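Local coordinates for trwC protein (Escherichia coli, PDB 1OMH) that probably nicks and processes plasmid DNA at the origin of transfer during bacterial conjugation, this chain being its N-terminal relaxase domain bound to that DNA, at residues L2-L7 with K187-L192; Q120-A125 with G141-G146; R136-G141 with T170-G175. All coordinates share one frame; numbering follows the deposited sequence.

Interaction 1. Residues L2-L7 with K187-L192; sequences LSHMVL and KATRYL. With nucleotides of chain A.
The imidazole of His4 meets the hydroxyl of Thr189 because CG of His4 sits between its own backbone N and carbonyl carbon (chi1 65°), which lifts the ring off the strand toward the start of helix 189-206. OG1 of Thr189 stands beside its backbone N, anti to the carbonyl carbon, and faces the incoming nitrogen. ND1 of His4 donates to OG1 of Thr189 at 2.7 Å, a short bond bent to 145° at the hydrogen, with the hydroxyl oxygen tilted from the ring plane. That hydroxyl is also bonded to the carbonyl of Val186 in the preceding helix 183-187, so it links the ring to that helix. The far edge of the imidazole meets the DNA: NE2 of His4 donates to N3 of the adenine DA19 of chain A at 3.0 Å, almost straight at 176°. With both ring nitrogens used as donors, the imidazole is fixed in rotation and would be expected to carry a positive charge. Beside it, the branch CD1 of Leu2 lies 3.3 Å from the carbonyl O of Thr189 and packs 3.5 Å from CB of Leu192, filling the angle between strand and first helical turn. Leu2 also offers its backbone N to O4 of the thymine DT21 of chain A, at 3.2 Å. CB of Ser3 points away, near Thr87 of strand 81-89; its side chain is about 7 Å from that of His163 and about 9 Å from that of His161, which bind zinc or copper in other structures of this protein but carry no metal here. The arrangement belongs to the DNA-binding cleft of a relaxase, in which an outermost strand of the central antiparallel sheet and a helix N-terminus hold the oriT strand.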
loop_
_atom_site.group_PDB
_atom_site.type_symbol
_atom_site.label_atom_id
_atom_site.label_comp_id
_atom_site.label_asym_id
_atom_site.label_seq_id
_atom_site.Cartn_x
_atom_site.Cartn_y
_atom_site.Cartn_z
ATOM N N LEU B 2 6.279 -1.195 2.859
ATOM C CA LEU B 2 5.760 -0.185 1.945
ATOM C C LEU B 2 6.398 -0.430 0.583
ATOM O O LEU B 2 7.613 -0.583 0.468
ATOM C CB LEU B 2 6.117 1.231 2.416
ATOM C CG LEU B 2 5.280 2.433 1.936
ATOM C CD1 LEU B 2 6.196 3.621 1.690
ATOM C CD2 LEU B 2 4.508 2.114 0.674
ATOM N N SER B 3 5.567 -0.480 -0.446
ATOM C CA SER B 3 6.048 -0.685 -1.802
ATOM C C SER B 3 5.292 0.264 -2.705
ATOM O O SER B 3 4.184 0.703 -2.380
ATOM C CB SER B 3 5.806 -2.125 -2.261
ATOM O OG SER B 3 4.426 -2.361 -2.481
ATOM N N HIS B 4 5.893 0.594 -3.837
ATOM C CA HIS B 4 5.234 1.484 -4.766
ATOM C C HIS B 4 5.141 0.820 -6.126
ATOM O O HIS B 4 5.933 -0.068 -6.470
ATOM C CB HIS B 4 6.010 2.798 -4.907
ATOM C CG HIS B 4 7.369 2.633 -5.515
ATOM N ND1 HIS B 4 8.531 2.791 -4.789
ATOM C CD2 HIS B 4 7.754 2.299 -6.771
ATOM C CE1 HIS B 4 9.570 2.562 -5.571
ATOM N NE2 HIS B 4 9.127 2.260 -6.779
HETATM N N MSE B 5 4.171 1.273 -6.900
HETATM C CA MSE B 5 3.990 0.770 -8.238
HETATM C C MSE B 5 3.477 1.947 -9.037
HETATM O O MSE B 5 2.458 2.552 -8.690
HETATM C CB MSE B 5 2.969 -0.368 -8.267
HETATM C CG MSE B 5 3.164 -1.325 -9.436
HETATM SE SE MSE B 5 1.732 -2.615 -9.595
HETATM C CE MSE B 5 1.600 -3.146 -7.741
ATOM N N VAL B 6 4.213 2.314 -10.076
ATOM C CA VAL B 6 3.776 3.408 -10.929
ATOM C C VAL B 6 2.667 2.820 -11.801
ATOM O O VAL B 6 2.886 1.836 -12.501
ATOM C CB VAL B 6 4.911 3.906 -11.820
ATOM C CG1 VAL B 6 4.388 4.973 -12.775
ATOM C CG2 VAL B 6 6.037 4.464 -10.954
ATOM N N LEU B 7 1.485 3.422 -11.740
ATOM C CA LEU B 7 0.320 2.961 -12.494
ATOM C C LEU B 7 0.145 3.629 -13.855
ATOM O O LEU B 7 0.180 4.857 -13.962
ATOM C CB LEU B 7 -0.949 3.208 -11.677
ATOM C CG LEU B 7 -1.459 2.222 -10.618
ATOM C CD1 LEU B 7 -0.407 1.204 -10.228
ATOM C CD2 LEU B 7 -1.927 3.022 -9.420
ATOM N N LYS B 187 11.450 7.847 -4.628
ATOM C CA LYS B 187 12.776 7.679 -4.039
ATOM C C LYS B 187 12.775 7.663 -2.516
ATOM O O LYS B 187 13.744 7.239 -1.892
ATOM C CB LYS B 187 13.715 8.778 -4.551
ATOM C CG LYS B 187 14.016 8.640 -6.040
ATOM C CD LYS B 187 14.925 9.753 -6.559
ATOM C CE LYS B 187 15.358 9.477 -8.000
ATOM N NZ LYS B 187 16.162 10.595 -8.576
ATOM N N ALA B 188 11.683 8.124 -1.919
ATOM C CA ALA B 188 11.563 8.151 -0.465
ATOM C C ALA B 188 10.739 6.971 0.060
ATOM O O ALA B 188 10.306 6.976 1.209
ATOM C CB ALA B 188 10.924 9.467 -0.026
ATOM N N THR B 189 10.522 5.963 -0.779
ATOM C CA THR B 189 9.731 4.792 -0.381
ATOM C C THR B 189 10.283 4.095 0.861
ATOM O O THR B 189 9.531 3.760 1.783
ATOM C CB THR B 189 9.652 3.752 -1.518
ATOM O OG1 THR B 189 9.007 4.336 -2.654
ATOM C CG2 THR B 189 8.858 2.527 -1.066
ATOM N N ARG B 190 11.590 3.863 0.881
ATOM C CA ARG B 190 12.218 3.217 2.028
ATOM C C ARG B 190 11.966 4.052 3.277
ATOM O O ARG B 190 11.577 3.524 4.318
ATOM C CB ARG B 190 13.727 3.077 1.795
ATOM C CG ARG B 190 14.541 2.880 3.061
ATOM C CD ARG B 190 14.618 1.432 3.462
ATOM N NE ARG B 190 15.446 0.668 2.535
ATOM C CZ ARG B 190 15.832 -0.586 2.743
ATOM N NH1 ARG B 190 15.467 -1.219 3.850
ATOM N NH2 ARG B 190 16.579 -1.210 1.843
ATOM N N TYR B 191 12.187 5.361 3.169
ATOM C CA TYR B 191 11.984 6.262 4.300
ATOM C C TYR B 191 10.535 6.298 4.769
ATOM O O TYR B 191 10.268 6.312 5.969
ATOM C CB TYR B 191 12.414 7.686 3.943
ATOM C CG TYR B 191 12.135 8.687 5.049
ATOM C CD1 TYR B 191 12.992 8.805 6.140
ATOM C CD2 TYR B 191 10.999 9.498 5.012
ATOM C CE1 TYR B 191 12.721 9.709 7.172
ATOM C CE2 TYR B 191 10.722 10.399 6.032
ATOM C CZ TYR B 191 11.584 10.499 7.109
ATOM O OH TYR B 191 11.303 11.386 8.124
ATOM N N LEU B 192 9.595 6.339 3.828
ATOM C CA LEU B 192 8.185 6.382 4.194
ATOM C C LEU B 192 7.745 5.061 4.821
ATOM O O LEU B 192 6.851 5.039 5.667
ATOM C CB LEU B 192 7.329 6.728 2.972
ATOM C CG LEU B 192 7.564 8.155 2.453
ATOM C CD1 LEU B 192 6.882 8.338 1.109
ATOM C CD2 LEU B 192 7.048 9.171 3.469
ATOM P P DA A 19 16.343 4.706 -6.745
ATOM O OP1 DA A 19 16.795 5.664 -5.704
ATOM O OP2 DA A 19 17.336 3.907 -7.483
ATOM O "O5'" DA A 19 15.265 3.727 -6.084
ATOM C "C5'" DA A 19 14.342 4.145 -5.049
ATOM C "C4'" DA A 19 13.173 3.184 -5.028
ATOM O "O4'" DA A 19 12.729 3.086 -6.375
ATOM C "C3'" DA A 19 13.391 1.749 -4.522
ATOM O "O3'" DA A 19 12.400 1.674 -3.483
ATOM C "C2'" DA A 19 12.589 0.901 -5.500
ATOM C "C1'" DA A 19 12.358 1.788 -6.706
ATOM N N9 DA A 19 12.957 1.522 -8.000
ATOM C C8 DA A 19 14.250 1.302 -8.402
ATOM N N7 DA A 19 14.386 1.245 -9.705
ATOM C C5 DA A 19 13.092 1.413 -10.181
ATOM C C6 DA A 19 12.553 1.465 -11.478
ATOM N N6 DA A 19 13.280 1.344 -12.592
ATOM N N1 DA A 19 11.222 1.648 -11.595
ATOM C C2 DA A 19 10.484 1.772 -10.483
ATOM N N3 DA A 19 10.875 1.745 -9.212
ATOM C C4 DA A 19 12.206 1.560 -9.137
ATOM P P DT A 25 1.582 -10.926 -3.257
ATOM O OP1 DT A 25 0.535 -11.976 -3.170
ATOM O OP2 DT A 25 2.827 -11.199 -4.019
ATOM O "O5'" DT A 25 0.942 -9.607 -3.882
ATOM C "C5'" DT A 25 -0.101 -8.902 -3.200
ATOM C "C4'" DT A 25 -0.135 -7.453 -3.632
ATOM O "O4'" DT A 25 1.059 -6.782 -3.176
ATOM C "C3'" DT A 25 -0.123 -7.285 -5.146
ATOM O "O3'" DT A 25 -1.470 -7.204 -5.603
ATOM C "C2'" DT A 25 0.564 -5.950 -5.351
ATOM C "C1'" DT A 25 1.446 -5.788 -4.119
ATOM N N1 DT A 25 2.903 -5.902 -4.351
ATOM C C2 DT A 25 3.567 -4.797 -4.849
ATOM O O2 DT A 25 3.007 -3.749 -5.140
ATOM N N3 DT A 25 4.922 -4.966 -5.001
ATOM C C4 DT A 25 5.661 -6.099 -4.720
ATOM O O4 DT A 25 6.877 -6.098 -4.906
ATOM C C5 DT A 25 4.899 -7.222 -4.215
ATOM C C7 DT A 25 5.611 -8.496 -3.882
ATOM C C6 DT A 25 3.578 -7.068 -4.062
ATOM P P DT A 21 13.195 -5.453 -1.481
ATOM O OP1 DT A 21 13.425 -6.882 -1.824
ATOM O OP2 DT A 21 11.912 -4.820 -1.835
ATOM O "O5'" DT A 21 13.488 -5.250 0.072
ATOM C "C5'" DT A 21 14.653 -5.814 0.683
ATOM C "C4'" DT A 21 14.496 -5.876 2.188
ATOM O "O4'" DT A 21 14.127 -4.561 2.680
ATOM C "C3'" DT A 21 13.390 -6.823 2.674
ATOM O "O3'" DT A 21 14.037 -7.972 3.255
ATOM C "C2'" DT A 21 12.888 -6.146 3.938
ATOM C "C1'" DT A 21 13.289 -4.684 3.816
ATOM N N1 DT A 21 12.211 -3.658 3.776
ATOM C C2 DT A 21 11.328 -3.620 4.846
ATOM O O2 DT A 21 11.375 -4.395 5.787
ATOM N N3 DT A 21 10.378 -2.632 4.773
ATOM C C4 DT A 21 10.214 -1.699 3.769
ATOM O O4 DT A 21 9.307 -0.865 3.853
ATOM C C5 DT A 21 11.164 -1.796 2.674
ATOM C C7 DT A 21 11.065 -0.826 1.539
ATOM C C6 DT A 21 12.098 -2.760 2.729
#

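Interaction 2. Residues Q120-A125 with G141-G146; sequences QAEARA and GNLVIG
The carboxylate of Glu122, on the last part of helix 104-122, takes the backbone N-H of Leu143 on OE2 at 2.9 Å, through the anti lone pair and with an angle of 150° at the hydrogen. The same oxygen accepts the N-H of Lys39, so two main-chain donors from different parts of the chain converge on one buried acid oxygen. Glu122 gets there with CG anti to its backbone N (chi1 179°) and an extended chain, which carries CG alongside Gly141, 3.3 Å from the carbonyl O of that glycine. A second link joins main chain to main chain: N of Gly141 donates to O of Ala125 at 3.3 Å, nearly straight but from above the carbonyl plane. That carbonyl also receives a weak bond from OG1 of Thr140. The carbonyl O of Glu122 accepts N of Ala125 within its own turn and is approached by CA of Gly141 at 3.2 Å in a CA-H...O contact. The amide of Asn142 is used by the neighbouring loop: ND2 is bonded to O of Lys171, while its backbone O accepts from OG1 of Thr170. Between the polar links Leu143 supplies the apolar filling, its CD1 3.5 Å from CA of Glu122 and its CD2 3.6 Å from CB of Ala125; Ile166, Leu180 and Ile185 also touch this leucine. A type I beta turn from Glu122 to Ala125 brings the chain out of the helix, and the whole joins the C-terminal end of that helix to the segment entering strand 145-152 of the central antiparallel sheet, the core of the relaxase fold.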
loop_
_atom_site.group_PDB
_atom_site.type_symbol
_atom_site.label_atom_id
_atom_site.label_comp_id
_atom_site.label_asym_id
_atom_site.label_seq_id
_atom_site.Cartn_x
_atom_site.Cartn_y
_atom_site.Cartn_z
ATOM N N GLN B 120 3.311 12.857 4.991
ATOM C CA GLN B 120 4.702 13.124 4.673
ATOM C C GLN B 120 4.996 12.901 3.200
ATOM O O GLN B 120 5.885 13.542 2.624
ATOM C CB GLN B 120 5.609 12.279 5.570
ATOM C CG GLN B 120 5.573 12.790 7.008
ATOM C CD GLN B 120 6.492 12.041 7.950
ATOM O OE1 GLN B 120 7.677 11.861 7.673
ATOM N NE2 GLN B 120 5.949 11.614 9.083
ATOM N N ALA B 121 4.246 11.998 2.579
ATOM C CA ALA B 121 4.423 11.756 1.156
ATOM C C ALA B 121 3.876 13.002 0.455
ATOM O O ALA B 121 4.423 13.454 -0.550
ATOM C CB ALA B 121 3.638 10.518 0.724
ATOM N N GLU B 122 2.802 13.565 1.009
ATOM C CA GLU B 122 2.196 14.756 0.420
ATOM C C GLU B 122 3.119 15.972 0.523
ATOM O O GLU B 122 3.135 16.829 -0.361
ATOM C CB GLU B 122 0.853 15.059 1.092
ATOM C CG GLU B 122 0.157 16.306 0.550
ATOM C CD GLU B 122 -1.242 16.478 1.102
ATOM O OE1 GLU B 122 -1.411 16.353 2.329
ATOM O OE2 GLU B 122 -2.171 16.746 0.315
ATOM N N ALA B 123 3.886 16.049 1.602
ATOM C CA ALA B 123 4.816 17.156 1.783
ATOM C C ALA B 123 5.875 17.088 0.686
ATOM O O ALA B 123 6.611 18.048 0.460
ATOM C CB ALA B 123 5.475 17.077 3.162
ATOM N N ARG B 124 5.936 15.950 -0.003
ATOM C CA ARG B 124 6.902 15.750 -1.078
ATOM C C ARG B 124 6.293 15.871 -2.477
ATOM O O ARG B 124 6.990 15.696 -3.474
ATOM C CB ARG B 124 7.583 14.385 -0.921
ATOM C CG ARG B 124 8.494 14.292 0.298
ATOM C CD ARG B 124 8.965 12.862 0.543
ATOM N NE ARG B 124 10.029 12.795 1.546
ATOM C CZ ARG B 124 9.863 13.008 2.847
ATOM N NH1 ARG B 124 8.662 13.302 3.336
ATOM N NH2 ARG B 124 10.905 12.930 3.667
ATOM N N ALA B 125 5.001 16.184 -2.550
ATOM C CA ALA B 125 4.328 16.340 -3.840
ATOM C C ALA B 125 4.965 17.496 -4.599
ATOM O O ALA B 125 5.152 18.581 -4.043
ATOM C CB ALA B 125 2.849 16.624 -3.635
ATOM N N GLY B 141 2.954 20.333 -2.401
ATOM C CA GLY B 141 2.461 19.909 -1.105
ATOM C C GLY B 141 1.005 19.487 -1.055
ATOM O O GLY B 141 0.378 19.564 -0.004
ATOM N N ASN B 142 0.448 19.058 -2.180
ATOM C CA ASN B 142 -0.940 18.615 -2.180
ATOM C C ASN B 142 -1.130 17.402 -3.081
ATOM O O ASN B 142 -0.565 17.321 -4.167
ATOM C CB ASN B 142 -1.890 19.767 -2.583
ATOM C CG ASN B 142 -1.708 20.222 -4.022
ATOM O OD1 ASN B 142 -2.300 19.661 -4.949
ATOM N ND2 ASN B 142 -0.888 21.249 -4.217
ATOM N N LEU B 143 -1.918 16.447 -2.607
ATOM C CA LEU B 143 -2.176 15.234 -3.369
ATOM C C LEU B 143 -3.647 14.847 -3.301
ATOM O O LEU B 143 -4.382 15.306 -2.424
ATOM C CB LEU B 143 -1.341 14.072 -2.809
ATOM C CG LEU B 143 0.176 14.084 -2.982
ATOM C CD1 LEU B 143 0.788 12.907 -2.222
ATOM C CD2 LEU B 143 0.515 14.016 -4.459
ATOM N N VAL B 144 -4.063 14.019 -4.251
ATOM C CA VAL B 144 -5.424 13.492 -4.301
ATOM C C VAL B 144 -5.164 12.001 -4.133
ATOM O O VAL B 144 -4.539 11.377 -4.996
ATOM C CB VAL B 144 -6.093 13.775 -5.672
ATOM C CG1 VAL B 144 -7.498 13.172 -5.719
ATOM C CG2 VAL B 144 -6.173 15.278 -5.903
ATOM N N ILE B 145 -5.598 11.436 -3.008
ATOM C CA ILE B 145 -5.346 10.018 -2.738
ATOM C C ILE B 145 -6.600 9.211 -2.416
ATOM O O ILE B 145 -7.443 9.638 -1.628
ATOM C CB ILE B 145 -4.414 9.823 -1.512
ATOM C CG1 ILE B 145 -3.274 10.858 -1.520
ATOM C CG2 ILE B 145 -3.872 8.394 -1.488
ATOM C CD1 ILE B 145 -2.515 10.935 -2.820
ATOM N N GLY B 146 -6.689 8.032 -3.019
ATOM C CA GLY B 146 -7.784 7.121 -2.750
ATOM C C GLY B 146 -7.172 5.977 -1.951
ATOM O O GLY B 146 -6.324 5.246 -2.463
#

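Interaction 3. Residues R136-G141 with T170-G175; sequences RIETTG and TKRSDG. With nucleotides of chain A.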
loop_
_atom_site.group_PDB
_atom_site.type_symbol
_atom_site.label_atom_id
_atom_site.label_comp_id
_atom_site.label_asym_id
_atom_site.label_seq_id
_atom_site.Cartn_x
_atom_site.Cartn_y
_atom_site.Cartn_z
ATOM N N ARG B 136 11.263 24.988 -13.622
ATOM C CA ARG B 136 11.339 25.084 -12.175
ATOM C C ARG B 136 10.616 23.890 -11.568
ATOM O O ARG B 136 9.584 23.459 -12.081
ATOM C CB ARG B 136 10.651 26.363 -11.687
ATOM C CG ARG B 136 11.418 27.666 -11.893
ATOM C CZ ARG B 136 12.326 30.306 -12.973
ATOM N NH1 ARG B 136 13.014 30.012 -11.877
ATOM N NH2 ARG B 136 12.227 31.567 -13.366
ATOM N N ILE B 137 11.165 23.349 -10.488
ATOM C CA ILE B 137 10.521 22.240 -9.807
ATOM C C ILE B 137 9.861 22.864 -8.591
ATOM O O ILE B 137 10.533 23.447 -7.737
ATOM C CB ILE B 137 11.530 21.163 -9.363
ATOM C CG1 ILE B 137 12.220 20.567 -10.594
ATOM C CG2 ILE B 137 10.805 20.061 -8.587
ATOM C CD1 ILE B 137 13.223 19.476 -10.276
ATOM N N GLU B 138 8.539 22.761 -8.523
ATOM C CA GLU B 138 7.798 23.349 -7.419
ATOM C C GLU B 138 7.249 22.294 -6.479
ATOM O O GLU B 138 6.701 21.285 -6.926
ATOM C CB GLU B 138 6.640 24.188 -7.964
ATOM C CG GLU B 138 5.825 24.923 -6.900
ATOM C CD GLU B 138 4.508 25.459 -7.443
ATOM O OE1 GLU B 138 4.494 25.943 -8.597
ATOM O OE2 GLU B 138 3.491 25.406 -6.713
ATOM N N THR B 139 7.418 22.522 -5.180
ATOM C CA THR B 139 6.890 21.612 -4.181
ATOM C C THR B 139 5.482 22.144 -3.918
ATOM O O THR B 139 5.302 23.189 -3.287
ATOM C CB THR B 139 7.721 21.649 -2.882
ATOM O OG1 THR B 139 9.060 21.222 -3.161
ATOM C CG2 THR B 139 7.115 20.722 -1.831
ATOM N N THR B 140 4.492 21.430 -4.446
ATOM C CA THR B 140 3.088 21.807 -4.319
ATOM C C THR B 140 2.488 21.440 -2.970
ATOM O O THR B 140 1.604 22.134 -2.464
ATOM C CB THR B 140 2.268 21.134 -5.414
ATOM O OG1 THR B 140 2.417 19.714 -5.306
ATOM C CG2 THR B 140 2.762 21.573 -6.782
ATOM N N GLY B 141 2.954 20.333 -2.401
ATOM C CA GLY B 141 2.461 19.909 -1.105
ATOM C C GLY B 141 1.005 19.487 -1.055
ATOM O O GLY B 141 0.378 19.564 -0.004
ATOM N N THR B 170 -1.714 17.226 -9.335
ATOM C CA THR B 170 -1.405 18.130 -8.242
ATOM C C THR B 170 -1.624 19.558 -8.740
ATOM O O THR B 170 -1.397 19.854 -9.907
ATOM C CB THR B 170 0.051 17.921 -7.751
ATOM O OG1 THR B 170 0.298 18.745 -6.610
ATOM C CG2 THR B 170 1.051 18.241 -8.854
ATOM N N LYS B 171 -2.099 20.432 -7.859
ATOM C CA LYS B 171 -2.365 21.825 -8.229
ATOM C C LYS B 171 -1.205 22.740 -7.858
ATOM O O LYS B 171 -0.789 22.784 -6.706
ATOM C CB LYS B 171 -3.636 22.338 -7.538
ATOM C CG LYS B 171 -3.992 23.776 -7.917
ATOM C CD LYS B 171 -4.525 24.563 -6.723
ATOM C CE LYS B 171 -5.996 24.296 -6.462
ATOM N NZ LYS B 171 -6.862 24.974 -7.468
ATOM N N ARG B 172 -0.703 23.483 -8.837
ATOM C CA ARG B 172 0.415 24.390 -8.604
ATOM C C ARG B 172 0.011 25.691 -7.926
ATOM O O ARG B 172 -1.173 26.005 -7.801
ATOM C CB ARG B 172 1.121 24.709 -9.920
ATOM C CG ARG B 172 1.613 23.483 -10.649
ATOM C CD ARG B 172 2.510 23.858 -11.803
ATOM N NE ARG B 172 1.892 24.857 -12.665
ATOM C CZ ARG B 172 2.253 25.073 -13.923
ATOM N NH1 ARG B 172 1.641 26.005 -14.641
ATOM N NH2 ARG B 172 3.214 24.341 -14.465
ATOM N N SER B 173 1.020 26.442 -7.497
ATOM C CA SER B 173 0.828 27.717 -6.817
ATOM C C SER B 173 -0.018 28.683 -7.644
ATOM O O SER B 173 -0.762 29.494 -7.097
ATOM C CB SER B 173 2.193 28.348 -6.529
ATOM O OG SER B 173 2.220 28.953 -5.248
ATOM N N ASP B 174 0.102 28.587 -8.965
ATOM C CA ASP B 174 -0.642 29.448 -9.874
ATOM C C ASP B 174 -2.047 28.899 -10.124
ATOM O O ASP B 174 -2.725 29.308 -11.068
ATOM C CB ASP B 174 0.114 29.573 -11.200
ATOM C CG ASP B 174 0.233 28.251 -11.926
ATOM O OD1 ASP B 174 0.062 27.206 -11.265
ATOM O OD2 ASP B 174 0.503 28.249 -13.149
ATOM N N GLY B 175 -2.471 27.961 -9.279
ATOM C CA GLY B 175 -3.796 27.373 -9.406
ATOM C C GLY B 175 -4.008 26.434 -10.580
ATOM O O GLY B 175 -5.134 26.028 -10.853
ATOM P P DG A 13 3.809 24.354 -18.023
ATOM O OP1 DG A 13 2.728 24.370 -17.001
ATOM O OP2 DG A 13 5.228 24.347 -17.586
ATOM O "O5'" DG A 13 3.548 23.094 -18.962
ATOM C "C5'" DG A 13 2.227 22.562 -19.132
ATOM C "C4'" DG A 13 2.291 21.127 -19.607
ATOM O "O4'" DG A 13 3.068 21.083 -20.817
ATOM C "C3'" DG A 13 2.968 20.147 -18.647
ATOM O "O3'" DG A 13 1.923 19.327 -18.106
ATOM C "C2'" DG A 13 3.662 19.157 -19.569
ATOM C "C1'" DG A 13 3.814 19.885 -20.882
ATOM N N9 DG A 13 5.152 20.195 -21.374
ATOM C C8 DG A 13 5.926 21.308 -21.141
ATOM N N7 DG A 13 7.007 21.336 -21.876
ATOM C C5 DG A 13 6.956 20.155 -22.601
ATOM C C6 DG A 13 7.837 19.629 -23.584
ATOM O O6 DG A 13 8.884 20.129 -24.041
ATOM N N1 DG A 13 7.392 18.394 -24.051
ATOM C C2 DG A 13 6.245 17.755 -23.627
ATOM N N2 DG A 13 5.962 16.569 -24.171
ATOM N N3 DG A 13 5.427 18.242 -22.729
ATOM C C4 DG A 13 5.835 19.430 -22.266
#
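The base of the two-stranded antiparallel hairpin formed by 126-131 and 134-139 is joined here to the loop that follows strand 158-167, and that loop contributes an arginine to the DNA backbone. Glu138 reaches over from the hairpin, a fully stretched side chain (chi1 -177°) carrying the carboxylate across, and its OE2 accepts the backbone N-H of Ser173 at 2.8 Å through the syn lone pair. CB of Ser173 lies 3.2 Å from the same oxygen. Farther along, the hydroxyls of Thr140 and Thr170 meet tip to tip, OG1 to OG1 at 2.7 Å, and each has a further carbonyl partner.

Arg172 begins a type I beta turn ending at Gly175, and it is gripped side-on by Asp174: NE meets OD1 at 3.3 Å and NH1 meets OD2 at 2.9 Å. Thus oriented, its guanidinium turns its edge to the phosphate of DG13 of chain A, where NH2 donates to OP1 at 2.6 Å and NH1 adds a weaker bond. Replacing Arg172 with a leucine would probably deprive this phosphate of the two guanidinium bonds and leave the carboxylate of Asp174 without its salt bridge. NH2 of Arg172 is further bonded to the carbonyl of Arg128, which ties the guanidinium to strand 126-131; Gln129 of that strand packs against both Arg172 and Asp174, so the loop lies against the hairpin on its way from strand 158-167 to helix 183-187.

How the interactions relate
Interactions 2 and 3 are neighbours, their centres about 11 Å apart, and they share Gly141, where the hairpin strand 134-139 gives way to the approach to strand 145-152. The carbonyls of Ala123 and Ala125 pack on Thr139. The centre of interaction 1 lies about 13 Å from that of interaction 2 and about 21 Å from that of interaction 3; it meets interaction 2 where Tyr191 and Leu192 of helix 189-206 pack on the end of helix 104-122. Along the chain, segments 2-7 and 187-192 bracket all the others, and those of interactions 2 and 3 alternate. The three thus run from the central sheet to the hairpin, with DNA contacted in interactions 1 and 3.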